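Local coordinates for ADP-ribosylation factor guanine nucleotide-exchange factor SEC7 (Saccharomyces cerevisiae, PDB 4OIY), which activates the small GTPase ARF1 at the trans-Golgi network by guanine nucleotide exchange, the work of its Sec7 domain, and so takes part in vesicle budding and Golgi traffic, at residues A[91-99]-A[111-119]; A[135-143]-A[156-165]. All coordinates share one frame; numbering follows the deposited sequence.

How the contacts relate
Both contacts belong to the all-helical Sec7 domain and come in series along the chain, contact 1 closing before contact 2 opens; their centres are about 17 Å apart. Contact 1 packs helix 88-96 and the turn after it against helix 105-122, its centre about 4 Å from the centre of the chain. Contact 2 joins the next long helix, 130-148, to the short helix 158-164, its centre farther out, about 18 Å from that of the chain. Helix 130-148 connects them: Ser137, Tyr138 and Ile141 pack on residues of contact 1, where Leu96 CD1 lies 3.7 Å from Ile141 CG1, while Ser139, Met142 and Leu143 serve contact 2. The two contacts are thus linked through one helix.

Contact 1 (A[91-99]-A[111-119]); sequences ALRSFLQSF and FMLKFAERF
Phe99 lies over one face of the Phe111 ring, with Phe99 CE2 3.5 Å from Phe111 CE1, while Phe95 CZ comes to the edge of the same ring. The Phe99 and Phe111 planes are 19° from parallel but slid apart, so little of one ring overlaps the other. Phe95 and Phe115 are likewise near parallel and slid apart, with centroids 5.4 Å from each other. Phe99 CE1 sits over the centre of one Phe95 face, whereas the sulfur of Met112 lies near the plane of that ring, at its edge.

On Phe115, Leu92 CD1 makes a CH-pi contact over one face, 4.1 Å from the ring centroid, and the carbonyl carbon of Ala91 meets the ring edge. With CG swung away from the backbone N (chi1 167°), the Phe115 ring reaches across to helix 88-96, where CZ approaches Leu92 N at 3.6 Å. The methyl of Ala91 bridges two rings, touching Phe115 CZ and, at 3.7 Å, Phe119 CD1. Met112 is bent at chi2 and chi3, and its CE meets Leu92 CD1 at 3.6 Å.

Beyond the helix end, Ser98 OG donates to Phe95 O at 2.6 Å, in the carbonyl plane and on a lone pair; Ser98 N binds the same oxygen, tying the turn that leads to Phe99. Phe81 adds an edge-to-face partner to Phe95, and Phe83 one to Phe115. The result is a phenylalanine-rich core between two helices, the axes of 91-96 and 111-119 running at 134°, in the interior of the all-helical Sec7 domain.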
ATOM      1  N   ALA A  91      -7.514   1.543  -6.810  1.00 10.10           N
ATOM      2  CA  ALA A  91      -6.059   1.624  -6.691  1.00 10.14           C
ATOM      3  C   ALA A  91      -5.606   1.445  -5.249  1.00 10.05           C
ATOM      4  O   ALA A  91      -4.715   0.657  -4.978  1.00  9.49           O
ATOM      5  CB  ALA A  91      -5.548   2.941  -7.250  1.00 10.31           C
ATOM      6  N   LEU A  92      -6.255   2.153  -4.332  1.00 10.17           N
ATOM      7  CA  LEU A  92      -5.951   2.026  -2.905  1.00 10.74           C
ATOM      8  C   LEU A  92      -6.177   0.598  -2.391  1.00 11.10           C
ATOM      9  O   LEU A  92      -5.395   0.091  -1.576  1.00 10.70           O
ATOM     10  CB  LEU A  92      -6.816   2.995  -2.107  1.00 11.16           C
ATOM     11  CG  LEU A  92      -6.389   3.352  -0.687  1.00 11.96           C
ATOM     12  CD1 LEU A  92      -5.034   4.032  -0.704  1.00 11.90           C
ATOM     13  CD2 LEU A  92      -7.446   4.249  -0.072  1.00 12.33           C
ATOM     14  N   ARG A  93      -7.248  -0.053  -2.851  1.00 11.36           N
ATOM     15  CA  ARG A  93      -7.549  -1.416  -2.415  1.00 12.38           C
ATOM     16  C   ARG A  93      -6.439  -2.362  -2.864  1.00 12.15           C
ATOM     17  O   ARG A  93      -5.934  -3.165  -2.072  1.00 12.16           O
ATOM     18  CB  ARG A  93      -8.916  -1.909  -2.935  1.00 13.53           C
ATOM     19  CG  ARG A  93      -9.312  -3.237  -2.287  1.00 14.71           C
ATOM     20  CD  ARG A  93     -10.711  -3.762  -2.587  1.00 15.80           C
ATOM     21  NE  ARG A  93     -11.817  -2.851  -2.269  1.00 16.18           N
ATOM     22  CZ  ARG A  93     -12.390  -2.025  -3.141  1.00 16.13           C
ATOM     23  NH1 ARG A  93     -11.953  -1.952  -4.393  1.00 16.79           N
ATOM     24  NH2 ARG A  93     -13.395  -1.252  -2.759  1.00 16.15           N
ATOM     25  N   SER A  94      -6.047  -2.254  -4.128  1.00 11.88           N
ATOM     26  CA  SER A  94      -4.972  -3.071  -4.672  1.00 12.32           C
ATOM     27  C   SER A  94      -3.677  -2.865  -3.884  1.00 11.37           C
ATOM     28  O   SER A  94      -3.006  -3.818  -3.501  1.00 11.98           O
ATOM     29  CB  SER A  94      -4.746  -2.738  -6.146  1.00 13.04           C
ATOM     30  OG  SER A  94      -3.593  -3.392  -6.646  1.00 15.32           O
ATOM     31  N   PHE A  95      -3.364  -1.605  -3.615  1.00 10.48           N
ATOM     32  CA  PHE A  95      -2.137  -1.240  -2.921  1.00 10.03           C
ATOM     33  C   PHE A  95      -2.131  -1.705  -1.455  1.00 10.02           C
ATOM     34  O   PHE A  95      -1.217  -2.410  -1.023  1.00  9.81           O
ATOM     35  CB  PHE A  95      -1.966   0.279  -3.005  1.00  9.77           C
ATOM     36  CG  PHE A  95      -0.677   0.788  -2.427  1.00  9.49           C
ATOM     37  CD1 PHE A  95       0.541   0.315  -2.884  1.00  9.72           C
ATOM     38  CD2 PHE A  95      -0.686   1.782  -1.458  1.00  9.43           C
ATOM     39  CE1 PHE A  95       1.731   0.795  -2.352  1.00  9.64           C
ATOM     40  CE2 PHE A  95       0.493   2.273  -0.930  1.00  9.35           C
ATOM     41  CZ  PHE A  95       1.707   1.780  -1.380  1.00  9.58           C
ATOM     42  N   LEU A  96      -3.142  -1.310  -0.692  1.00 10.35           N
ATOM     43  CA  LEU A  96      -3.135  -1.564   0.754  1.00 11.13           C
ATOM     44  C   LEU A  96      -3.380  -3.016   1.135  1.00 11.76           C
ATOM     45  O   LEU A  96      -3.085  -3.404   2.257  1.00 12.11           O
ATOM     46  CB  LEU A  96      -4.140  -0.669   1.478  1.00 11.60           C
ATOM     47  CG  LEU A  96      -3.865   0.836   1.428  1.00 11.95           C
ATOM     48  CD1 LEU A  96      -4.963   1.584   2.169  1.00 12.44           C
ATOM     49  CD2 LEU A  96      -2.501   1.185   2.005  1.00 12.10           C
ATOM     50  N   GLN A  97      -3.904  -3.820   0.214  1.00 12.24           N
ATOM     51  CA  GLN A  97      -4.101  -5.243   0.489  1.00 12.78           C
ATOM     52  C   GLN A  97      -2.829  -6.055   0.184  1.00 12.40           C
ATOM     53  O   GLN A  97      -2.815  -7.289   0.347  1.00 13.20           O
ATOM     54  CB  GLN A  97      -5.305  -5.771  -0.307  1.00 13.58           C
ATOM     55  CG  GLN A  97      -6.631  -5.228   0.211  1.00 14.68           C
ATOM     56  CD  GLN A  97      -7.847  -5.784  -0.519  1.00 15.47           C
ATOM     57  OE1 GLN A  97      -7.734  -6.346  -1.609  1.00 16.58           O
ATOM     58  NE2 GLN A  97      -9.020  -5.618   0.085  1.00 16.30           N
ATOM     59  N   SER A  98      -1.760  -5.376  -0.248  1.00 11.94           N
ATOM     60  CA  SER A  98      -0.483  -6.043  -0.567  1.00 11.78           C
ATOM     61  C   SER A  98       0.583  -5.996   0.541  1.00 11.57           C
ATOM     62  O   SER A  98       1.623  -6.647   0.423  1.00 11.99           O
ATOM     63  CB  SER A  98       0.108  -5.468  -1.859  1.00 12.05           C
ATOM     64  OG  SER A  98       0.648  -4.169  -1.675  1.00 12.76           O
ATOM     65  N   PHE A  99       0.349  -5.207   1.585  1.00 11.00           N
ATOM     66  CA  PHE A  99       1.252  -5.100   2.732  1.00 10.84           C
ATOM     67  C   PHE A  99       0.484  -4.451   3.886  1.00 10.78           C
ATOM     68  O   PHE A  99      -0.582  -3.874   3.683  1.00 11.05           O
ATOM     69  CB  PHE A  99       2.477  -4.248   2.381  1.00 10.77           C
ATOM     70  CG  PHE A  99       2.154  -2.795   2.185  1.00 10.63           C
ATOM     71  CD1 PHE A  99       1.599  -2.345   1.003  1.00 10.49           C
ATOM     72  CD2 PHE A  99       2.380  -1.882   3.195  1.00 10.73           C
ATOM     73  CE1 PHE A  99       1.281  -1.004   0.831  1.00 10.64           C
ATOM     74  CE2 PHE A  99       2.072  -0.544   3.034  1.00 10.60           C
ATOM     75  CZ  PHE A  99       1.523  -0.096   1.849  1.00 10.59           C
ATOM     76  N   PHE A 111       4.599   6.149   2.224  1.00  9.34           N
ATOM     77  CA  PHE A 111       3.804   5.249   1.378  1.00  9.21           C
ATOM     78  C   PHE A 111       2.725   6.009   0.615  1.00  8.89           C
ATOM     79  O   PHE A 111       2.557   5.822  -0.598  1.00  8.92           O
ATOM     80  CB  PHE A 111       3.115   4.166   2.204  1.00  9.23           C
ATOM     81  CG  PHE A 111       4.027   3.084   2.697  1.00  9.61           C
ATOM     82  CD1 PHE A 111       4.312   1.987   1.903  1.00  9.77           C
ATOM     83  CD2 PHE A 111       4.567   3.146   3.968  1.00 10.09           C
ATOM     84  CE1 PHE A 111       5.125   0.977   2.365  1.00  9.93           C
ATOM     85  CE2 PHE A 111       5.383   2.131   4.440  1.00 10.18           C
ATOM     86  CZ  PHE A 111       5.669   1.052   3.630  1.00 10.15           C
ATOM     87  N   MET A 112       1.970   6.845   1.325  1.00  8.82           N
ATOM     88  CA  MET A 112       0.785   7.448   0.740  1.00  9.14           C
ATOM     89  C   MET A 112       1.147   8.541  -0.245  1.00  9.17           C
ATOM     90  O   MET A 112       0.431   8.735  -1.228  1.00  8.64           O
ATOM     91  CB  MET A 112      -0.177   7.924   1.833  1.00  9.86           C
ATOM     92  CG  MET A 112      -0.586   6.791   2.789  1.00 10.26           C
ATOM     93  SD  MET A 112      -1.022   5.223   1.986  1.00 11.77           S
ATOM     94  CE  MET A 112      -2.385   5.840   1.036  1.00 11.48           C
ATOM     95  N   LEU A 113       2.264   9.236  -0.015  1.00  9.17           N
ATOM     96  CA  LEU A 113       2.724  10.229  -0.994  1.00  9.76           C
ATOM     97  C   LEU A 113       3.174   9.559  -2.285  1.00  9.35           C
ATOM     98  O   LEU A 113       2.842  10.033  -3.374  1.00  9.17           O
ATOM     99  CB  LEU A 113       3.825  11.137  -0.439  1.00 10.50           C
ATOM    100  CG  LEU A 113       4.332  12.199  -1.426  1.00 11.44           C
ATOM    101  CD1 LEU A 113       3.217  13.120  -1.902  1.00 11.83           C
ATOM    102  CD2 LEU A 113       5.468  12.981  -0.781  1.00 11.83           C
ATOM    103  N   LYS A 114       3.910   8.455  -2.175  1.00  9.13           N
ATOM    104  CA  LYS A 114       4.350   7.732  -3.364  1.00  9.13           C
ATOM    105  C   LYS A 114       3.162   7.118  -4.102  1.00  8.55           C
ATOM    106  O   LYS A 114       3.107   7.157  -5.332  1.00  8.17           O
ATOM    107  CB  LYS A 114       5.361   6.651  -3.004  1.00  9.99           C
ATOM    108  CG  LYS A 114       5.895   5.873  -4.192  1.00 11.00           C
ATOM    109  CD  LYS A 114       6.679   6.719  -5.186  1.00 12.12           C
ATOM    110  CE  LYS A 114       7.150   5.848  -6.343  1.00 13.30           C
ATOM    111  NZ  LYS A 114       7.776   6.605  -7.457  1.00 14.31           N
ATOM    112  N   PHE A 115       2.217   6.547  -3.357  1.00  8.17           N
ATOM    113  CA  PHE A 115       0.973   6.066  -3.954  1.00  8.25           C
ATOM    114  C   PHE A 115       0.286   7.177  -4.746  1.00  8.30           C
ATOM    115  O   PHE A 115      -0.091   6.978  -5.902  1.00  8.17           O
ATOM    116  CB  PHE A 115       0.022   5.529  -2.888  1.00  8.29           C
ATOM    117  CG  PHE A 115      -1.372   5.312  -3.388  1.00  8.20           C
ATOM    118  CD1 PHE A 115      -1.682   4.162  -4.095  1.00  8.28           C
ATOM    119  CD2 PHE A 115      -2.355   6.270  -3.199  1.00  8.14           C
ATOM    120  CE1 PHE A 115      -2.947   3.968  -4.595  1.00  8.41           C
ATOM    121  CE2 PHE A 115      -3.631   6.082  -3.705  1.00  8.39           C
ATOM    122  CZ  PHE A 115      -3.920   4.925  -4.403  1.00  8.37           C
ATOM    123  N   ALA A 116       0.136   8.342  -4.126  1.00  8.34           N
ATOM    124  CA  ALA A 116      -0.557   9.469  -4.762  1.00  8.86           C
ATOM    125  C   ALA A 116       0.160   9.887  -6.034  1.00  9.46           C
ATOM    126  O   ALA A 116      -0.475  10.140  -7.053  1.00  9.16           O
ATOM    127  CB  ALA A 116      -0.657  10.646  -3.797  1.00  8.84           C
ATOM    128  N   GLU A 117       1.482   9.956  -5.979  1.00 10.39           N
ATOM    129  CA  GLU A 117       2.268  10.345  -7.147  1.00 11.39           C
ATOM    130  C   GLU A 117       2.092   9.357  -8.294  1.00 11.35           C
ATOM    131  O   GLU A 117       1.909   9.764  -9.445  1.00 11.31           O
ATOM    132  CB  GLU A 117       3.736  10.518  -6.767  1.00 12.63           C
ATOM    133  CG  GLU A 117       3.972  11.774  -5.942  1.00 14.49           C
ATOM    134  CD  GLU A 117       5.324  11.813  -5.262  1.00 15.96           C
ATOM    135  OE1 GLU A 117       6.066  10.812  -5.335  1.00 18.13           O
ATOM    136  OE2 GLU A 117       5.639  12.847  -4.628  1.00 17.97           O
ATOM    137  N   ARG A 118       2.116   8.069  -7.979  1.00 11.16           N
ATOM    138  CA  ARG A 118       1.947   7.019  -8.986  1.00 11.53           C
ATOM    139  C   ARG A 118       0.543   7.085  -9.551  1.00 10.96           C
ATOM    140  O   ARG A 118       0.347   7.000 -10.765  1.00 10.46           O
ATOM    141  CB  ARG A 118       2.219   5.640  -8.368  1.00 12.73           C
ATOM    142  CG  ARG A 118       2.030   4.437  -9.288  1.00 14.42           C
ATOM    143  CD  ARG A 118       3.142   4.353 -10.303  1.00 15.83           C
ATOM    144  NE  ARG A 118       3.053   3.149 -11.132  1.00 17.30           N
ATOM    145  CZ  ARG A 118       3.782   2.938 -12.224  1.00 19.00           C
ATOM    146  NH1 ARG A 118       4.670   3.837 -12.629  1.00 19.98           N
ATOM    147  NH2 ARG A 118       3.625   1.812 -12.913  1.00 19.72           N
ATOM    148  N   PHE A 119      -0.447   7.238  -8.677  1.00 10.12           N
ATOM    149  CA  PHE A 119      -1.828   7.291  -9.151  1.00 10.01           C
ATOM    150  C   PHE A 119      -2.040   8.444 -10.129  1.00 10.50           C
ATOM    151  O   PHE A 119      -2.653   8.263 -11.189  1.00 10.32           O
ATOM    152  CB  PHE A 119      -2.833   7.401  -8.002  1.00  9.66           C
ATOM    153  CG  PHE A 119      -4.256   7.405  -8.480  1.00  9.42           C
ATOM    154  CD1 PHE A 119      -4.912   6.212  -8.747  1.00  9.51           C
ATOM    155  CD2 PHE A 119      -4.900   8.598  -8.763  1.00  9.83           C
ATOM    156  CE1 PHE A 119      -6.200   6.211  -9.240  1.00  9.61           C
ATOM    157  CE2 PHE A 119      -6.194   8.601  -9.258  1.00  9.62           C
ATOM    158  CZ  PHE A 119      -6.845   7.407  -9.487  1.00  9.54           C
TER

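Contact 2 (A[135-143]-A[156-165]); sequences VLSYSLIML and MSLQEFLENN
Apolar packing centres on Phe161, whose side chain fits as a knob into a hole on helix 135-143 made by Leu136, Ser139, Leu140 and Leu143. Leu143 CD2 makes a CH-pi contact over one face, 4.0 Å from the ring centroid and 14° off the normal; on the opposite face lies Asn165 ND2, offset toward the rim. Leu140 CD2 reaches Phe161 CZ at 3.7 Å, and Leu136 CD1 touches the same ring carbon more loosely. Near Leu143 two methionines meet at about a right angle. Met156 is extended until its bend at chi3 (-64°), which brings its CE to within 3.6 Å of Met142 CG, while its sulfur rests 3.9 Å from Leu143 CD1.

The polar link is made by the buried Asn165, whose amide nitrogen donates to Ser139 OG at 2.9 Å. The bond is bent, with an N-H...O angle of 140°, and tilted from the amide plane. Asn165 ND2 also donates to Phe161 O, at 3.0 Å, so two bonds fix the amide against the ring, and Ser139 OG lies 3.2 Å from Phe161 CE1.

Within segment 156-165, Ser157 and Glu160 exchange bonds: Glu160 N donates to Ser157 OG, and Ser157 N to Glu160 OE1, which it meets from above the carboxylate plane. On the far side of this short helix Leu158 and Leu162 pack on helix 176-188. A capping box thus starts a helix that runs nearly antiparallel to 135-143 and is joined to it by one knob-into-hole contact of Phe161 within the Sec7 domain.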
ATOM      1  N   VAL A 135      -4.254  13.505   0.212  1.00  8.36           N
ATOM      2  CA  VAL A 135      -5.166  13.736   1.333  1.00  8.44           C
ATOM      3  C   VAL A 135      -6.441  12.912   1.228  1.00  8.06           C
ATOM      4  O   VAL A 135      -6.979  12.450   2.237  1.00  8.56           O
ATOM      5  CB  VAL A 135      -5.511  15.225   1.557  1.00  8.57           C
ATOM      6  CG1 VAL A 135      -4.248  16.030   1.827  1.00  8.80           C
ATOM      7  CG2 VAL A 135      -6.315  15.795   0.400  1.00  8.67           C
ATOM      8  N   LEU A 136      -6.926  12.718   0.002  1.00  7.96           N
ATOM      9  CA  LEU A 136      -8.128  11.926  -0.207  1.00  7.93           C
ATOM     10  C   LEU A 136      -7.907  10.488   0.243  1.00  8.13           C
ATOM     11  O   LEU A 136      -8.811   9.867   0.788  1.00  7.99           O
ATOM     12  CB  LEU A 136      -8.551  11.975  -1.675  1.00  7.80           C
ATOM     13  CG  LEU A 136      -9.824  11.212  -2.057  1.00  7.84           C
ATOM     14  CD1 LEU A 136     -10.994  11.640  -1.186  1.00  7.83           C
ATOM     15  CD2 LEU A 136     -10.141  11.436  -3.525  1.00  7.93           C
ATOM     16  N   SER A 137      -6.694   9.973   0.038  1.00  8.27           N
ATOM     17  CA  SER A 137      -6.378   8.602   0.431  0.50  8.46           C
ATOM     18  C   SER A 137      -6.536   8.389   1.936  1.00  8.63           C
ATOM     19  O   SER A 137      -7.042   7.368   2.364  1.00  8.46           O
ATOM     20  CB  SER A 137      -4.973   8.219  -0.023  0.50  8.52           C
ATOM     21  OG  SER A 137      -4.910   8.202  -1.432  0.50  8.48           O
ATOM     22  N   TYR A 138      -6.117   9.362   2.749  1.00  9.08           N
ATOM     23  CA  TYR A 138      -6.321   9.251   4.199  1.00  9.54           C
ATOM     24  C   TYR A 138      -7.795   9.274   4.582  1.00  9.44           C
ATOM     25  O   TYR A 138      -8.230   8.541   5.461  1.00  9.58           O
ATOM     26  CB  TYR A 138      -5.595  10.362   4.964  1.00  9.86           C
ATOM     27  CG  TYR A 138      -4.110  10.159   4.981  1.00 10.36           C
ATOM     28  CD1 TYR A 138      -3.509   9.391   5.971  1.00 10.88           C
ATOM     29  CD2 TYR A 138      -3.311  10.703   3.993  1.00 11.08           C
ATOM     30  CE1 TYR A 138      -2.142   9.181   5.972  1.00 11.45           C
ATOM     31  CE2 TYR A 138      -1.952  10.513   3.993  1.00 11.55           C
ATOM     32  CZ  TYR A 138      -1.372   9.749   4.987  1.00 11.65           C
ATOM     33  OH  TYR A 138      -0.016   9.553   4.973  1.00 13.31           O
ATOM     34  N   SER A 139      -8.566  10.112   3.895  1.00  9.70           N
ATOM     35  CA  SER A 139      -9.993  10.188   4.163  1.00  9.80           C
ATOM     36  C   SER A 139     -10.677   8.869   3.806  1.00  9.65           C
ATOM     37  O   SER A 139     -11.599   8.437   4.495  1.00  9.57           O
ATOM     38  CB  SER A 139     -10.613  11.348   3.390  1.00 10.22           C
ATOM     39  OG  SER A 139     -11.983  11.461   3.670  1.00 11.81           O
ATOM     40  N   LEU A 140     -10.213   8.235   2.734  1.00  9.49           N
ATOM     41  CA  LEU A 140     -10.759   6.960   2.301  1.00  9.52           C
ATOM     42  C   LEU A 140     -10.388   5.849   3.269  1.00  9.77           C
ATOM     43  O   LEU A 140     -11.208   4.983   3.546  1.00  9.56           O
ATOM     44  CB  LEU A 140     -10.293   6.611   0.886  1.00  9.36           C
ATOM     45  CG  LEU A 140     -10.883   7.490  -0.221  1.00  9.32           C
ATOM     46  CD1 LEU A 140     -10.133   7.316  -1.528  1.00  9.40           C
ATOM     47  CD2 LEU A 140     -12.367   7.203  -0.397  1.00  9.24           C
ATOM     48  N   ILE A 141      -9.161   5.868   3.789  1.00 10.25           N
ATOM     49  CA  ILE A 141      -8.752   4.877   4.791  1.00 10.88           C
ATOM     50  C   ILE A 141      -9.605   5.019   6.051  1.00 11.53           C
ATOM     51  O   ILE A 141     -10.062   4.023   6.626  1.00 11.43           O
ATOM     52  CB  ILE A 141      -7.254   5.011   5.139  1.00 11.10           C
ATOM     53  CG1 ILE A 141      -6.395   4.524   3.966  1.00 11.18           C
ATOM     54  CG2 ILE A 141      -6.912   4.208   6.396  1.00 11.11           C
ATOM     55  CD1 ILE A 141      -4.948   4.939   4.053  1.00 11.58           C
ATOM     56  N   MET A 142      -9.840   6.254   6.473  1.00 12.27           N
ATOM     57  CA  MET A 142     -10.661   6.500   7.669  1.00 13.35           C
ATOM     58  C   MET A 142     -12.107   6.068   7.458  1.00 12.77           C
ATOM     59  O   MET A 142     -12.725   5.498   8.346  1.00 12.49           O
ATOM     60  CB  MET A 142     -10.626   7.972   8.060  1.00 15.62           C
ATOM     61  CG  MET A 142     -11.474   8.268   9.281  1.00 17.68           C
ATOM     62  SD  MET A 142     -11.235   9.923   9.922  1.00 21.63           S
ATOM     63  CE  MET A 142     -11.775  11.000   8.618  1.00 21.01           C
ATOM     64  N   LEU A 143     -12.642   6.351   6.276  1.00 11.81           N
ATOM     65  CA  LEU A 143     -14.006   5.958   5.943  1.00 11.78           C
ATOM     66  C   LEU A 143     -14.110   4.447   5.992  1.00 12.03           C
ATOM     67  O   LEU A 143     -15.062   3.901   6.548  1.00 11.73           O
ATOM     68  CB  LEU A 143     -14.382   6.459   4.544  1.00 11.61           C
ATOM     69  CG  LEU A 143     -15.742   5.987   4.030  1.00 11.60           C
ATOM     70  CD1 LEU A 143     -16.886   6.538   4.866  1.00 11.61           C
ATOM     71  CD2 LEU A 143     -15.920   6.358   2.574  1.00 11.60           C
ATOM     72  N   MET A 156     -19.412   6.468   9.703  1.00 14.93           N
ATOM     73  CA  MET A 156     -19.299   7.792   9.110  1.00 14.82           C
ATOM     74  C   MET A 156     -20.373   7.958   8.039  1.00 14.06           C
ATOM     75  O   MET A 156     -20.530   7.098   7.178  1.00 14.47           O
ATOM     76  CB  MET A 156     -17.918   7.972   8.479  1.00 15.07           C
ATOM     77  CG  MET A 156     -17.640   9.393   8.018  1.00 15.31           C
ATOM     78  SD  MET A 156     -16.051   9.567   7.185  1.00 15.78           S
ATOM     79  CE  MET A 156     -14.920   9.151   8.506  1.00 16.10           C
ATOM     80  N   SER A 157     -21.102   9.066   8.091  1.00 13.46           N
ATOM     81  CA  SER A 157     -22.133   9.347   7.101  1.00 13.00           C
ATOM     82  C   SER A 157     -21.493   9.917   5.853  1.00 12.56           C
ATOM     83  O   SER A 157     -20.384  10.452   5.902  1.00 12.38           O
ATOM     84  CB  SER A 157     -23.164  10.348   7.637  1.00 13.14           C
ATOM     85  OG  SER A 157     -22.564  11.603   7.906  1.00 12.98           O
ATOM     86  N   LEU A 158     -22.199   9.811   4.739  1.00 12.28           N
ATOM     87  CA  LEU A 158     -21.753  10.463   3.514  1.00 12.08           C
ATOM     88  C   LEU A 158     -21.546  11.961   3.737  1.00 12.01           C
ATOM     89  O   LEU A 158     -20.545  12.511   3.298  1.00 11.54           O
ATOM     90  CB  LEU A 158     -22.742  10.216   2.374  1.00 12.33           C
ATOM     91  CG  LEU A 158     -22.502  10.996   1.078  1.00 12.47           C
ATOM     92  CD1 LEU A 158     -21.170  10.632   0.451  1.00 12.49           C
ATOM     93  CD2 LEU A 158     -23.626  10.740   0.096  1.00 12.50           C
ATOM     94  N   GLN A 159     -22.472  12.621   4.427  1.00 12.06           N
ATOM     95  CA  GLN A 159     -22.310  14.046   4.706  1.00 12.36           C
ATOM     96  C   GLN A 159     -20.969  14.345   5.378  1.00 12.54           C
ATOM     97  O   GLN A 159     -20.262  15.274   4.981  1.00 12.68           O
ATOM     98  CB  GLN A 159     -23.477  14.586   5.551  1.00 12.79           C
ATOM     99  CG  GLN A 159     -23.334  16.065   5.916  1.00 13.19           C
ATOM    100  CD  GLN A 159     -23.259  16.985   4.708  1.00 13.90           C
ATOM    101  OE1 GLN A 159     -23.777  16.669   3.645  1.00 15.07           O
ATOM    102  NE2 GLN A 159     -22.611  18.132   4.874  1.00 14.79           N
ATOM    103  N   GLU A 160     -20.608  13.551   6.383  1.00 12.67           N
ATOM    104  CA  GLU A 160     -19.344  13.740   7.087  1.00 12.89           C
ATOM    105  C   GLU A 160     -18.137  13.522   6.176  1.00 12.11           C
ATOM    106  O   GLU A 160     -17.151  14.250   6.263  1.00 11.86           O
ATOM    107  CB  GLU A 160     -19.273  12.834   8.313  1.00 14.01           C
ATOM    108  CG  GLU A 160     -20.125  13.358   9.457  1.00 15.39           C
ATOM    109  CD  GLU A 160     -20.393  12.330  10.537  1.00 17.08           C
ATOM    110  OE1 GLU A 160     -20.130  11.128  10.321  1.00 18.51           O
ATOM    111  OE2 GLU A 160     -20.885  12.736  11.614  1.00 19.31           O
ATOM    112  N   PHE A 161     -18.229  12.532   5.297  1.00 11.53           N
ATOM    113  CA  PHE A 161     -17.166  12.255   4.330  1.00 11.06           C
ATOM    114  C   PHE A 161     -16.964  13.450   3.382  1.00 11.40           C
ATOM    115  O   PHE A 161     -15.831  13.841   3.097  1.00 11.40           O
ATOM    116  CB  PHE A 161     -17.482  10.972   3.572  1.00 10.70           C
ATOM    117  CG  PHE A 161     -16.455  10.609   2.546  1.00 10.25           C
ATOM    118  CD1 PHE A 161     -15.165  10.256   2.928  1.00 10.16           C
ATOM    119  CD2 PHE A 161     -16.777  10.611   1.205  1.00 10.26           C
ATOM    120  CE1 PHE A 161     -14.216   9.916   1.981  1.00  9.96           C
ATOM    121  CE2 PHE A 161     -15.833  10.279   0.254  1.00 10.23           C
ATOM    122  CZ  PHE A 161     -14.550   9.938   0.641  1.00  9.99           C
ATOM    123  N   LEU A 162     -18.059  14.039   2.910  1.00 11.48           N
ATOM    124  CA  LEU A 162     -17.995  15.253   2.094  1.00 11.47           C
ATOM    125  C   LEU A 162     -17.320  16.386   2.849  1.00 11.90           C
ATOM    126  O   LEU A 162     -16.435  17.059   2.313  1.00 11.74           O
ATOM    127  CB  LEU A 162     -19.393  15.692   1.651  1.00 11.52           C
ATOM    128  CG  LEU A 162     -20.181  14.687   0.817  1.00 11.61           C
ATOM    129  CD1 LEU A 162     -21.574  15.235   0.568  1.00 11.85           C
ATOM    130  CD2 LEU A 162     -19.492  14.336  -0.494  1.00 11.52           C
ATOM    131  N   GLU A 163     -17.712  16.589   4.107  1.00 12.32           N
ATOM    132  CA  GLU A 163     -17.122  17.655   4.921  1.00 12.98           C
ATOM    133  C   GLU A 163     -15.612  17.485   5.108  1.00 12.60           C
ATOM    134  O   GLU A 163     -14.849  18.455   5.044  1.00 12.77           O
ATOM    135  CB  GLU A 163     -17.800  17.721   6.285  1.00 13.92           C
ATOM    136  CG  GLU A 163     -19.239  18.210   6.229  1.00 15.04           C
ATOM    137  CD  GLU A 163     -19.969  18.031   7.542  1.00 15.99           C
ATOM    138  OE1 GLU A 163     -19.301  17.800   8.571  1.00 18.13           O
ATOM    139  OE2 GLU A 163     -21.218  18.120   7.539  1.00 17.12           O
ATOM    140  N   ASN A 164     -15.199  16.243   5.319  1.00 12.58           N
ATOM    141  CA  ASN A 164     -13.799  15.916   5.577  1.00 12.58           C
ATOM    142  C   ASN A 164     -12.881  16.218   4.391  1.00 12.39           C
ATOM    143  O   ASN A 164     -11.665  16.344   4.556  1.00 13.28           O
ATOM    144  CB  ASN A 164     -13.663  14.450   5.990  1.00 13.18           C
ATOM    145  CG  ASN A 164     -14.197  14.183   7.388  1.00 13.83           C
ATOM    146  OD1 ASN A 164     -14.446  15.110   8.168  1.00 14.82           O
ATOM    147  ND2 ASN A 164     -14.359  12.910   7.719  1.00 14.58           N
ATOM    148  N   ASN A 165     -13.462  16.348   3.204  1.00 11.77           N
ATOM    149  CA  ASN A 165     -12.693  16.621   1.996  1.00 11.66           C
ATOM    150  C   ASN A 165     -12.925  18.007   1.409  1.00 11.81           C
ATOM    151  O   ASN A 165     -12.538  18.276   0.271  1.00 11.43           O
ATOM    152  CB  ASN A 165     -12.983  15.544   0.970  1.00 11.53           C
ATOM    153  CG  ASN A 165     -12.410  14.209   1.389  1.00 11.58           C
ATOM    154  OD1 ASN A 165     -11.196  14.049   1.419  1.00 11.78           O
ATOM    155  ND2 ASN A 165     -13.271  13.257   1.732  1.00 11.65           N
TER